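Local coordinates for protein lectin 2 (Agrocybe aegerita, PDB 4TQM) that probably acts as a fungal lectin, a beta-propeller that binds glycans ending in N-acetylglucosamine at sites between consecutive blades, at residues R171-L176 against H228-A233; V188-K193 against D214-D219; H194-R199 against A207-V212; G250-L255 against G263-V268. The protein carries 1 engineered substitution. All coordinates share one frame; numbering follows the deposited sequence.

Contact 1 of 4, residues R171-L176 against H228-A233. With NAG (2-acetamido-2-deoxy-beta-D-glucopyranose), chain D.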
# COMPACT_ATOMS: atom_id res chain seq x y z
N ARG A 171 -5.37 7.58 -15.23
CA ARG A 171 -6.55 8.41 -15.01
C ARG A 171 -7.30 8.06 -13.73
O ARG A 171 -7.94 8.92 -13.12
CB ARG A 171 -7.52 8.28 -16.18
CG ARG A 171 -7.02 8.84 -17.50
CD ARG A 171 -8.04 8.61 -18.61
NE ARG A 171 -9.30 9.32 -18.37
CZ ARG A 171 -9.50 10.60 -18.67
NH1 ARG A 171 -8.52 11.32 -19.21
NH2 ARG A 171 -10.67 11.16 -18.42
N HIS A 172 -7.21 6.80 -13.32
CA HIS A 172 -8.12 6.25 -12.33
C HIS A 172 -7.40 5.51 -11.21
O HIS A 172 -6.24 5.10 -11.36
CB HIS A 172 -9.10 5.30 -13.02
CG HIS A 172 -9.77 5.89 -14.22
ND1 HIS A 172 -9.84 5.23 -15.43
CD2 HIS A 172 -10.40 7.07 -14.39
CE1 HIS A 172 -10.49 5.99 -16.30
NE2 HIS A 172 -10.83 7.11 -15.69
N LEU A 173 -8.09 5.33 -10.08
CA LEU A 173 -7.51 4.62 -8.94
C LEU A 173 -8.42 3.48 -8.49
O LEU A 173 -9.64 3.60 -8.56
CB LEU A 173 -7.26 5.58 -7.77
CG LEU A 173 -6.18 6.65 -7.98
CD1 LEU A 173 -6.31 7.74 -6.93
CD2 LEU A 173 -4.79 6.03 -7.94
N ARG A 174 -7.84 2.38 -8.02
CA ARG A 174 -8.64 1.24 -7.58
C ARG A 174 -8.06 0.61 -6.31
O ARG A 174 -6.99 -0.01 -6.35
CB ARG A 174 -8.77 0.19 -8.69
CG ARG A 174 -9.82 0.52 -9.75
CD ARG A 174 -9.56 -0.25 -11.03
NE ARG A 174 -8.33 0.18 -11.69
CZ ARG A 174 -7.85 -0.35 -12.80
NH1 ARG A 174 -8.48 -1.36 -13.39
NH2 ARG A 174 -6.72 0.11 -13.33
N PHE A 175 -8.78 0.77 -5.21
CA PHE A 175 -8.33 0.32 -3.89
C PHE A 175 -9.29 -0.73 -3.33
O PHE A 175 -10.42 -0.87 -3.80
CB PHE A 175 -8.30 1.49 -2.90
CG PHE A 175 -7.46 2.66 -3.34
CD1 PHE A 175 -7.76 3.94 -2.90
CD2 PHE A 175 -6.37 2.49 -4.18
CE1 PHE A 175 -7.00 5.02 -3.29
CE2 PHE A 175 -5.60 3.57 -4.57
CZ PHE A 175 -5.91 4.84 -4.13
N LEU A 176 -8.83 -1.46 -2.32
CA LEU A 176 -9.70 -2.33 -1.55
C LEU A 176 -9.81 -1.79 -0.13
O LEU A 176 -8.79 -1.44 0.49
CB LEU A 176 -9.16 -3.77 -1.52
CG LEU A 176 -8.99 -4.49 -2.86
CD1 LEU A 176 -8.41 -5.89 -2.65
CD2 LEU A 176 -10.30 -4.56 -3.63
N HIS A 228 -2.38 14.84 -7.60
CA HIS A 228 -3.35 14.92 -6.52
C HIS A 228 -3.65 13.53 -5.95
O HIS A 228 -4.66 12.91 -6.29
CB HIS A 228 -4.64 15.57 -7.03
CG HIS A 228 -4.42 16.81 -7.83
ND1 HIS A 228 -4.79 16.93 -9.15
CD2 HIS A 228 -3.85 18.00 -7.50
CE1 HIS A 228 -4.47 18.13 -9.60
NE2 HIS A 228 -3.90 18.80 -8.61
N PRO A 229 -2.76 13.04 -5.08
CA PRO A 229 -2.91 11.68 -4.54
C PRO A 229 -4.18 11.52 -3.70
O PRO A 229 -4.57 12.44 -2.98
CB PRO A 229 -1.66 11.51 -3.67
CG PRO A 229 -1.25 12.89 -3.31
CD PRO A 229 -1.61 13.75 -4.50
N ARG A 230 -4.82 10.36 -3.82
CA ARG A 230 -6.00 10.06 -3.01
C ARG A 230 -5.81 8.79 -2.19
O ARG A 230 -5.03 7.90 -2.56
CB ARG A 230 -7.25 9.96 -3.89
CG ARG A 230 -7.83 11.32 -4.29
CD ARG A 230 -8.24 11.34 -5.75
NE ARG A 230 -7.07 11.32 -6.63
CZ ARG A 230 -7.12 11.09 -7.94
NH1 ARG A 230 -8.27 10.86 -8.54
NH2 ARG A 230 -5.99 11.10 -8.64
N PHE A 231 -6.53 8.72 -1.07
CA PHE A 231 -6.33 7.69 -0.06
C PHE A 231 -7.66 7.23 0.53
O PHE A 231 -8.61 8.01 0.67
CB PHE A 231 -5.50 8.24 1.11
CG PHE A 231 -4.19 8.85 0.70
CD1 PHE A 231 -3.04 8.08 0.63
CD2 PHE A 231 -4.10 10.20 0.42
CE1 PHE A 231 -1.83 8.64 0.27
CE2 PHE A 231 -2.89 10.77 0.05
CZ PHE A 231 -1.75 9.99 -0.02
N VAL A 232 -7.71 5.94 0.88
CA VAL A 232 -8.78 5.39 1.70
C VAL A 232 -8.22 5.11 3.09
O VAL A 232 -7.17 4.47 3.23
CB VAL A 232 -9.36 4.09 1.10
CG1 VAL A 232 -10.29 4.42 -0.06
CG2 VAL A 232 -8.25 3.15 0.65
N ALA A 233 -8.90 5.60 4.12
CA ALA A 233 -8.42 5.46 5.49
C ALA A 233 -9.52 5.74 6.51
O ALA A 233 -10.44 6.53 6.25
CB ALA A 233 -7.24 6.40 5.74
C1 NAG D . -18.20 4.58 -16.33
C2 NAG D . -17.28 3.84 -15.36
C3 NAG D . -17.71 2.39 -15.26
C4 NAG D . -19.19 2.29 -14.92
C5 NAG D . -20.03 3.13 -15.88
C6 NAG D . -21.49 3.13 -15.44
C7 NAG D . -15.04 4.83 -15.28
C8 NAG D . -13.60 4.62 -15.62
N2 NAG D . -15.90 3.95 -15.80
O3 NAG D . -16.95 1.72 -14.28
O4 NAG D . -19.61 0.95 -14.96
O5 NAG D . -19.55 4.46 -15.93
O6 NAG D . -22.20 4.12 -16.16
O7 NAG D . -15.38 5.78 -14.58
O HOH W 1 -10.04 9.90 -11.35
O HOH W 2 -6.74 10.89 -11.28
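Leu173 lays its CD1 methyl over the guanidinium face of Arg230, close to the middle of the group and 3.6 Å from Arg230 CZ. The arginine reaches this position by bending at chi2 and chi3 (-71° at the latter), which also brings NE back to its own segment, where it donates to His228 O at 2.9 Å. Its NH1 is taken by Phe216 O from the loop before this strand. NH2 donates to a water at 2.8 Å, which lies 3.0 Å from Arg171 O and probably donates to it, bridging the two segments. Further along, the Phe175 ring turns its edge to the Arg230 carbonyl, with CZ 3.6 Å from O, while CD1 meets Val232 CG2 at 3.7 Å. Strands 173-176 and 230-233 run nearly parallel, 14° apart, with their axes 8.4 Å from each other. That spacing excludes direct backbone pairing: these are the first strands of two successive propeller blades, packed through side chains. His172 CE1 lies 3.5 Å from the acetamido methyl C8 of one N-acetylglucosamine. Thus apolar packing and a ring edge set against a carbonyl join the blades, the arginine's polar edge satisfied by carbonyls and water.

Contact 2 of 4, residues V188-K193 against D214-D219. With NAG (2-acetamido-2-deoxy-beta-D-glucopyranose), chain B; GAL (beta-D-galactopyranose), chain C; NAG (2-acetamido-2-deoxy-beta-D-glucopyranose), chain E; NAG (2-acetamido-2-deoxy-beta-D-glucopyranose), chain D.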
# COMPACT_ATOMS: atom_id res chain seq x y z
N VAL A 188 -13.16 0.06 -4.10
CA VAL A 188 -13.36 1.50 -4.24
C VAL A 188 -12.63 1.99 -5.49
O VAL A 188 -11.43 1.77 -5.63
CB VAL A 188 -12.83 2.27 -3.02
CG1 VAL A 188 -13.00 3.78 -3.23
CG2 VAL A 188 -13.55 1.83 -1.77
N GLY A 189 -13.35 2.65 -6.38
CA GLY A 189 -12.77 3.08 -7.65
C GLY A 189 -12.97 4.54 -7.97
O GLY A 189 -14.10 5.02 -8.10
N PHE A 190 -11.86 5.27 -8.09
CA PHE A 190 -11.87 6.65 -8.52
C PHE A 190 -11.82 6.66 -10.04
O PHE A 190 -10.74 6.54 -10.64
CB PHE A 190 -10.66 7.38 -7.94
CG PHE A 190 -10.63 7.43 -6.43
CD1 PHE A 190 -11.03 8.57 -5.76
CD2 PHE A 190 -10.22 6.33 -5.69
CE1 PHE A 190 -11.01 8.62 -4.37
CE2 PHE A 190 -10.20 6.37 -4.31
CZ PHE A 190 -10.60 7.52 -3.65
N GLY A 191 -12.99 6.78 -10.66
CA GLY A 191 -13.11 6.74 -12.11
C GLY A 191 -13.02 8.11 -12.75
O GLY A 191 -12.28 8.98 -12.28
N ASP A 192 -13.77 8.31 -13.83
CA ASP A 192 -13.78 9.59 -14.54
C ASP A 192 -14.62 10.65 -13.84
O ASP A 192 -14.14 11.73 -13.52
CB ASP A 192 -14.28 9.41 -15.97
CG ASP A 192 -13.24 8.78 -16.87
OD1 ASP A 192 -12.08 9.24 -16.85
OD2 ASP A 192 -13.59 7.82 -17.60
N LYS A 193 -15.88 10.32 -13.59
CA LYS A 193 -16.83 11.30 -13.08
C LYS A 193 -17.39 10.97 -11.71
O LYS A 193 -18.09 11.78 -11.10
CB LYS A 193 -17.97 11.49 -14.09
CG LYS A 193 -17.53 12.10 -15.41
CD LYS A 193 -18.67 12.20 -16.42
CE LYS A 193 -19.64 13.33 -16.09
NZ LYS A 193 -20.65 12.95 -15.05
N ASP A 214 -19.42 12.40 -6.28
CA ASP A 214 -19.18 13.14 -7.52
C ASP A 214 -18.02 14.11 -7.35
O ASP A 214 -18.17 15.33 -7.48
CB ASP A 214 -20.44 13.89 -7.97
CG ASP A 214 -21.56 12.95 -8.36
OD1 ASP A 214 -21.34 11.72 -8.37
OD2 ASP A 214 -22.67 13.45 -8.65
N ASN A 215 -16.85 13.55 -7.05
CA ASN A 215 -15.66 14.32 -6.73
C ASN A 215 -14.47 13.37 -6.69
O ASN A 215 -14.63 12.17 -6.92
CB ASN A 215 -15.83 15.01 -5.37
CG ASN A 215 -15.23 16.40 -5.32
OD1 ASN A 215 -14.09 16.61 -5.74
ND2 ASN A 215 -16.00 17.36 -4.83
N PHE A 216 -13.28 13.90 -6.39
CA PHE A 216 -12.05 13.10 -6.29
C PHE A 216 -11.62 12.42 -7.59
O PHE A 216 -10.84 11.47 -7.57
CB PHE A 216 -12.14 12.05 -5.18
CG PHE A 216 -12.21 12.62 -3.80
CD1 PHE A 216 -11.16 13.37 -3.29
CD2 PHE A 216 -13.32 12.39 -2.99
CE1 PHE A 216 -11.22 13.90 -2.01
CE2 PHE A 216 -13.38 12.91 -1.72
CZ PHE A 216 -12.33 13.66 -1.22
N CYS A 217 -12.12 12.90 -8.72
CA CYS A 217 -11.86 12.24 -10.00
C CYS A 217 -11.33 13.18 -11.07
O CYS A 217 -11.43 14.40 -10.94
CB CYS A 217 -13.12 11.52 -10.50
SG CYS A 217 -13.70 10.21 -9.40
N ILE A 218 -10.78 12.60 -12.13
CA ILE A 218 -10.16 13.39 -13.18
C ILE A 218 -11.15 14.35 -13.85
O ILE A 218 -10.78 15.47 -14.21
CB ILE A 218 -9.43 12.49 -14.22
CG1 ILE A 218 -8.59 13.33 -15.18
CG2 ILE A 218 -10.42 11.58 -14.95
CD1 ILE A 218 -7.64 12.52 -16.02
N ASP A 219 -12.40 13.93 -13.98
CA ASP A 219 -13.43 14.76 -14.61
C ASP A 219 -14.50 15.21 -13.60
O ASP A 219 -15.59 15.64 -13.98
CB ASP A 219 -14.09 14.02 -15.77
CG ASP A 219 -13.10 13.68 -16.88
OD1 ASP A 219 -12.22 14.52 -17.17
OD2 ASP A 219 -13.20 12.58 -17.45
C1 NAG B . -14.02 12.48 -20.64
C2 NAG B . -15.51 12.76 -20.60
C3 NAG B . -16.18 11.82 -19.61
C4 NAG B . -15.82 10.37 -19.93
C5 NAG B . -14.32 10.20 -20.11
C6 NAG B . -14.00 8.80 -20.62
C7 NAG B . -15.59 15.14 -21.09
C8 NAG B . -16.44 15.11 -22.32
N2 NAG B . -15.74 14.15 -20.22
O1 NAG B . -13.37 13.33 -21.55
O3 NAG B . -17.59 11.96 -19.63
O4 NAG B . -16.25 9.54 -18.87
O5 NAG B . -13.81 11.14 -21.03
O6 NAG B . -14.79 8.53 -21.75
O7 NAG B . -14.78 16.06 -20.92
C1 GAL C . -17.29 8.54 -18.97
C2 GAL C . -16.93 7.59 -17.83
C3 GAL C . -18.09 6.66 -17.52
C4 GAL C . -19.39 7.44 -17.37
C5 GAL C . -19.57 8.43 -18.52
C6 GAL C . -20.81 9.30 -18.34
O2 GAL C . -15.78 6.84 -18.18
O3 GAL C . -17.81 5.97 -16.32
O4 GAL C . -19.37 8.14 -16.15
O5 GAL C . -18.44 9.26 -18.61
O6 GAL C . -21.97 8.54 -18.59
C1 NAG E . -11.36 22.01 -6.33
C2 NAG E . -11.12 20.58 -5.85
C3 NAG E . -12.44 19.81 -5.82
C4 NAG E . -13.50 20.58 -5.03
C5 NAG E . -13.60 22.03 -5.50
C6 NAG E . -14.51 22.83 -4.57
C7 NAG E . -8.89 19.72 -6.34
C8 NAG E . -8.07 18.81 -7.20
N2 NAG E . -10.16 19.92 -6.71
O3 NAG E . -12.25 18.55 -5.22
O4 NAG E . -14.76 19.96 -5.18
O5 NAG E . -12.32 22.64 -5.51
O6 NAG E . -14.55 24.18 -4.98
O7 NAG E . -8.39 20.24 -5.35
C1 NAG D . -18.20 4.58 -16.33
C2 NAG D . -17.28 3.84 -15.36
C3 NAG D . -17.71 2.39 -15.26
C4 NAG D . -19.19 2.29 -14.92
C5 NAG D . -20.03 3.13 -15.88
C6 NAG D . -21.49 3.13 -15.44
C7 NAG D . -15.04 4.83 -15.28
C8 NAG D . -13.60 4.62 -15.62
N2 NAG D . -15.90 3.95 -15.80
O3 NAG D . -16.95 1.72 -14.28
O4 NAG D . -19.61 0.95 -14.96
O5 NAG D . -19.55 4.46 -15.93
O6 NAG D . -22.20 4.12 -16.16
O7 NAG D . -15.38 5.78 -14.58
O HOH W 1 -10.04 9.90 -11.35
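The backbones of 188-193 and 214-219 meet near their C-terminal ends, where Asp219 N donates to Asp192 O at 2.8 Å. Next, a water accepts from Ile218 N and probably donates to Gly191 O, and Cys217 CB is wedged against Gly191 O and Asp192 O, 3.2 Å from each. Phe216, at positive phi (63°), and Cys217 both face Ala220, as in a G1 beta bulge, in the loop between two propeller blades. At the base of this loop, the edge of the Phe190 ring faces Phe216 O, with CD1 at 3.4 Å, the two aromatic side chains lying side by side. The two segments line two neighbouring sugar sites. On one side is a trisaccharide, N-acetylglucosamine-galactose-N-acetylglucosamine: Asp192 N points almost straight (169°) at O7 of its terminal sugar, 3.1 Å away, and OD2 accepts a very short bond from galactose O2. The Asp192 and Asp219 carboxylates lie alongside each other, their planes 26° apart and Asp192 OD1 3.6 Å from Asp219 OD2, and Arg171 forms salt bridges to both, probably easing their repulsion. On the other, Asn215 holds a further N-acetylglucosamine at a separate site, accepting from O3 at OD1 (2.7 Å) and donating from ND2 to O4 (2.9 Å).

Contact 3 of 4, residues H194-R199 against A207-V212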
# COMPACT_ATOMS: atom_id res chain seq x y z
N HIS A 194 -17.07 9.77 -11.21
CA HIS A 194 -17.61 9.31 -9.94
C HIS A 194 -16.63 8.42 -9.18
O HIS A 194 -15.90 7.62 -9.78
CB HIS A 194 -18.91 8.52 -10.15
CG HIS A 194 -19.91 9.20 -11.04
ND1 HIS A 194 -20.75 10.19 -10.59
CD2 HIS A 194 -20.20 9.03 -12.35
CE1 HIS A 194 -21.52 10.60 -11.58
NE2 HIS A 194 -21.20 9.91 -12.66
N VAL A 195 -16.61 8.56 -7.86
CA VAL A 195 -16.05 7.53 -7.01
C VAL A 195 -17.15 6.49 -6.84
O VAL A 195 -18.26 6.81 -6.37
CB VAL A 195 -15.65 8.07 -5.62
CG1 VAL A 195 -15.24 6.92 -4.71
CG2 VAL A 195 -14.51 9.08 -5.75
N PHE A 196 -16.83 5.27 -7.27
CA PHE A 196 -17.72 4.12 -7.24
C PHE A 196 -17.30 3.17 -6.12
O PHE A 196 -16.13 3.11 -5.75
CB PHE A 196 -17.62 3.32 -8.54
CG PHE A 196 -18.04 4.07 -9.78
CD1 PHE A 196 -19.35 4.00 -10.23
CD2 PHE A 196 -17.12 4.79 -10.52
CE1 PHE A 196 -19.74 4.68 -11.37
CE2 PHE A 196 -17.50 5.47 -11.66
CZ PHE A 196 -18.81 5.41 -12.09
N ILE A 197 -18.26 2.42 -5.60
CA ILE A 197 -17.93 1.32 -4.71
C ILE A 197 -18.62 0.05 -5.19
O ILE A 197 -19.69 0.09 -5.80
CB ILE A 197 -18.33 1.60 -3.25
CG1 ILE A 197 -19.84 1.80 -3.15
CG2 ILE A 197 -17.58 2.80 -2.69
CD1 ILE A 197 -20.35 1.87 -1.74
N SER A 198 -17.98 -1.09 -4.93
CA SER A 198 -18.58 -2.38 -5.20
C SER A 198 -18.51 -3.22 -3.93
O SER A 198 -17.42 -3.48 -3.40
CB SER A 198 -17.87 -3.09 -6.35
OG SER A 198 -18.40 -4.39 -6.54
N ARG A 199 -19.68 -3.61 -3.43
CA ARG A 199 -19.78 -4.30 -2.16
C ARG A 199 -19.27 -5.74 -2.23
O ARG A 199 -19.57 -6.46 -3.18
CB ARG A 199 -21.23 -4.30 -1.67
CG ARG A 199 -21.43 -4.92 -0.30
CD ARG A 199 -22.89 -5.28 -0.07
NE ARG A 199 -23.37 -6.22 -1.08
CZ ARG A 199 -24.60 -6.73 -1.11
NH1 ARG A 199 -25.48 -6.40 -0.18
NH2 ARG A 199 -24.94 -7.58 -2.07
N ALA A 207 -20.62 -6.90 -5.79
CA ALA A 207 -21.84 -6.32 -6.36
C ALA A 207 -21.53 -5.33 -7.48
O ALA A 207 -20.42 -4.80 -7.54
CB ALA A 207 -22.65 -5.64 -5.25
N PRO A 208 -22.51 -5.08 -8.37
CA PRO A 208 -22.34 -4.07 -9.42
C PRO A 208 -21.93 -2.72 -8.83
O PRO A 208 -22.36 -2.38 -7.73
CB PRO A 208 -23.73 -3.98 -10.04
CG PRO A 208 -24.29 -5.34 -9.85
CD PRO A 208 -23.78 -5.81 -8.52
N ALA A 209 -21.10 -1.97 -9.55
CA ALA A 209 -20.57 -0.70 -9.06
C ALA A 209 -21.67 0.32 -8.76
O ALA A 209 -22.66 0.41 -9.48
CB ALA A 209 -19.56 -0.13 -10.04
N LYS A 210 -21.48 1.08 -7.69
CA LYS A 210 -22.41 2.14 -7.30
C LYS A 210 -21.69 3.47 -7.20
O LYS A 210 -20.70 3.59 -6.47
CB LYS A 210 -23.05 1.82 -5.95
CG LYS A 210 -23.95 0.60 -5.93
CD LYS A 210 -24.60 0.44 -4.56
CE LYS A 210 -25.80 -0.50 -4.61
NZ LYS A 210 -26.53 -0.51 -3.32
N SER A 211 -22.19 4.48 -7.91
CA SER A 211 -21.66 5.83 -7.81
C SER A 211 -21.99 6.42 -6.44
O SER A 211 -23.16 6.56 -6.09
CB SER A 211 -22.25 6.71 -8.91
OG SER A 211 -21.89 8.07 -8.72
N VAL A 212 -20.96 6.78 -5.68
CA VAL A 212 -21.20 7.30 -4.33
C VAL A 212 -20.64 8.70 -4.11
O VAL A 212 -21.12 9.41 -3.22
CB VAL A 212 -20.68 6.34 -3.23
CG1 VAL A 212 -21.44 5.03 -3.28
CG2 VAL A 212 -19.19 6.10 -3.37
O HOH W 3 -21.99 -2.26 -4.81
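Ile197 and Lys210 form a hydrogen-bonded antiparallel pair, each N reaching the other's O at 2.8 Å; Val212 N donates to Val195 O, and next to the connecting loop Ala207 N donates to Arg199 O. Between these rungs, Phe196 and Ser211 make a non-hydrogen-bonded pair, and Phe196 CA approaches Lys210 O at 3.1 Å in a CA-H...O contact. Water fills in where the strands part: one molecule accepts from Arg199 N at 3.0 Å and donates to Pro208 O at 2.9 Å. The apolar contacts lie on both faces. On the Ile197 face, that side chain crosses Val212 at about a right angle, CG1 to CG1 at 3.6 Å; a chi1 of 61° sets Ile197 CG1 between the backbone N and the carbonyl carbon, directed at the valine. On the Phe196 face, the ring carries His194 CB over one side, and its CD1 lies 4.1 Å from Ala209 CB. Among polar side chains, His194 ND1, hydrogen-bonded to Asp214 OD1, also lies 3.0 Å from Ser211 OG. His194 also touches the bound galactose, and Phe196 an N-acetylglucosamine. Strand 195-198 is the third of its blade, bonded on its other side to strand 186-190, onto which Val195 packs through Val188 and Phe190; strand 210-213 forms the blade's outer edge.

Contact 4 of 4, residues G250-L255 against G263-V268. With NAG (2-acetamido-2-deoxy-beta-D-glucopyranose), chain E.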
# COMPACT_ATOMS: atom_id res chain seq x y z
N GLY A 250 -5.47 22.10 -0.76
CA GLY A 250 -5.26 21.34 0.45
C GLY A 250 -5.92 19.98 0.44
O GLY A 250 -6.26 19.46 -0.62
N CYS A 251 -6.10 19.41 1.63
CA CYS A 251 -6.67 18.08 1.76
C CYS A 251 -8.19 18.12 1.87
O CYS A 251 -8.74 18.86 2.69
CB CYS A 251 -6.08 17.36 2.97
SG CYS A 251 -4.30 17.14 2.90
N TRP A 252 -8.86 17.34 1.04
CA TRP A 252 -10.31 17.24 1.05
C TRP A 252 -10.73 15.87 1.58
O TRP A 252 -10.15 14.85 1.21
CB TRP A 252 -10.89 17.45 -0.34
CG TRP A 252 -10.63 18.80 -0.94
CD1 TRP A 252 -9.51 19.21 -1.59
CD2 TRP A 252 -11.53 19.91 -0.95
NE1 TRP A 252 -9.65 20.51 -2.01
CE2 TRP A 252 -10.88 20.97 -1.63
CE3 TRP A 252 -12.82 20.13 -0.46
CZ2 TRP A 252 -11.47 22.21 -1.82
CZ3 TRP A 252 -13.41 21.37 -0.65
CH2 TRP A 252 -12.74 22.39 -1.33
N VAL A 253 -11.76 15.86 2.42
CA VAL A 253 -12.24 14.63 3.03
C VAL A 253 -13.72 14.43 2.77
O VAL A 253 -14.52 15.36 2.86
CB VAL A 253 -11.99 14.66 4.56
CG1 VAL A 253 -12.81 13.58 5.27
CG2 VAL A 253 -10.51 14.49 4.87
N ALA A 254 -14.09 13.20 2.41
CA ALA A 254 -15.48 12.78 2.47
C ALA A 254 -15.57 11.67 3.51
O ALA A 254 -14.84 10.67 3.44
CB ALA A 254 -15.97 12.29 1.11
N LEU A 255 -16.45 11.87 4.49
CA LEU A 255 -16.58 10.96 5.61
C LEU A 255 -17.55 9.83 5.30
O LEU A 255 -18.63 10.05 4.75
CB LEU A 255 -17.04 11.72 6.86
CG LEU A 255 -16.01 12.70 7.43
CD1 LEU A 255 -16.61 13.50 8.59
CD2 LEU A 255 -14.77 11.94 7.89
N GLY A 263 -20.52 11.43 3.16
CA GLY A 263 -20.89 12.81 3.41
C GLY A 263 -20.30 13.74 2.37
O GLY A 263 -19.67 13.29 1.41
N GLN A 264 -20.49 15.04 2.56
CA GLN A 264 -20.00 16.03 1.61
C GLN A 264 -18.49 16.22 1.68
O GLN A 264 -17.89 16.08 2.75
CB GLN A 264 -20.72 17.36 1.83
CG GLN A 264 -22.22 17.27 1.61
CD GLN A 264 -22.56 16.77 0.22
OE1 GLN A 264 -22.11 17.34 -0.77
NE2 GLN A 264 -23.34 15.71 0.15
N VAL A 265 -17.89 16.54 0.54
CA VAL A 265 -16.45 16.75 0.43
C VAL A 265 -16.04 18.10 1.03
O VAL A 265 -16.50 19.15 0.57
CB VAL A 265 -15.99 16.68 -1.04
CG1 VAL A 265 -14.49 16.91 -1.15
CG2 VAL A 265 -16.37 15.33 -1.64
N LYS A 266 -15.19 18.05 2.05
CA LYS A 266 -14.83 19.24 2.81
C LYS A 266 -13.32 19.46 2.88
O LYS A 266 -12.55 18.50 3.00
CB LYS A 266 -15.39 19.15 4.23
CG LYS A 266 -16.88 18.85 4.31
CD LYS A 266 -17.34 18.73 5.75
CE LYS A 266 -18.78 18.23 5.84
NZ LYS A 266 -19.21 18.05 7.25
N LEU A 267 -12.90 20.72 2.80
CA LEU A 267 -11.50 21.09 2.93
C LEU A 267 -11.11 21.15 4.41
O LEU A 267 -11.58 22.02 5.15
CB LEU A 267 -11.23 22.44 2.26
CG LEU A 267 -9.79 22.95 2.25
CD1 LEU A 267 -8.89 21.99 1.50
CD2 LEU A 267 -9.72 24.33 1.63
N VAL A 268 -10.26 20.22 4.84
CA VAL A 268 -9.95 20.07 6.26
C VAL A 268 -8.55 20.55 6.63
O VAL A 268 -8.29 20.87 7.80
CB VAL A 268 -10.11 18.60 6.71
CG1 VAL A 268 -11.56 18.17 6.58
CG2 VAL A 268 -9.20 17.70 5.88
C1 NAG E . -11.36 22.01 -6.33
C2 NAG E . -11.12 20.58 -5.85
C3 NAG E . -12.44 19.81 -5.82
C4 NAG E . -13.50 20.58 -5.03
C5 NAG E . -13.60 22.03 -5.50
C6 NAG E . -14.51 22.83 -4.57
C7 NAG E . -8.89 19.72 -6.34
C8 NAG E . -8.07 18.81 -7.20
N2 NAG E . -10.16 19.92 -6.71
O3 NAG E . -12.25 18.55 -5.22
O4 NAG E . -14.76 19.96 -5.18
O5 NAG E . -12.32 22.64 -5.51
O6 NAG E . -14.55 24.18 -4.98
O7 NAG E . -8.39 20.24 -5.35
O HOH W 4 -17.63 14.41 5.02
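Trp252 lies between a leucine and a sugar. Over one face of its six-membered ring sits Leu267 CB, 3.8 Å from the centroid and only 8° off the normal, a clear CH-pi contact; on the opposite face C4 of an N-acetylglucosamine rests 4.1 Å above the plane, toward the rim. Val265 CG1 packs 3.7 Å from Trp252 CE3. With its CG anti to the backbone N (chi1 -177°), Leu267 swings CD1 back to 3.4 Å from Cys251 O. On the face of the sheet that carries Val253, packing is also tight: this residue crosses Val268 at about a right angle, CG2 to CG2 at 3.6 Å. Reciprocal bonds between Val253 and Lys266, and one from Val268 N to Cys251 O, tie the backbones beneath. Lys266 extends from the Val253 face as an exposed chain. Toward the connecting loop the fit slackens: Leu255 N reaches Gln264 O only through a water, although Gly263 N still gives 2.8 Å to Leu255 O. An aromatic platform under a sugar is familiar in lectin sites. Strand 251-254 also pairs with strand 242-246, strand 266-269 is outermost in the blade, and Ala254 and Val265 pack on Ile213 of the preceding blade.

In the fold
Along the chain, contact 1 spans contact 2, which spans contact 3; contact 4 follows. Contacts 2 and 3 belong to the blade of strands 173-177, 186-190, 195-198 and 210-213, contact 4 to the next blade, and contact 1 joins the innermost strands of both. The centres of contacts 1 and 2 are about 9 Å apart, those of 2 and 3 about 11 Å, and those of 3 and 4 about 19 Å. The 214-219 loop connects the two blades: Phe216 meets both Arg230 of contact 1 and Trp252 of contact 4. The segments of contact 2 reach the trisaccharide on one side and a further N-acetylglucosamine, at a separate site, on the other, consistent with multivalent glycan binding by a propeller of repeated four-stranded sheets.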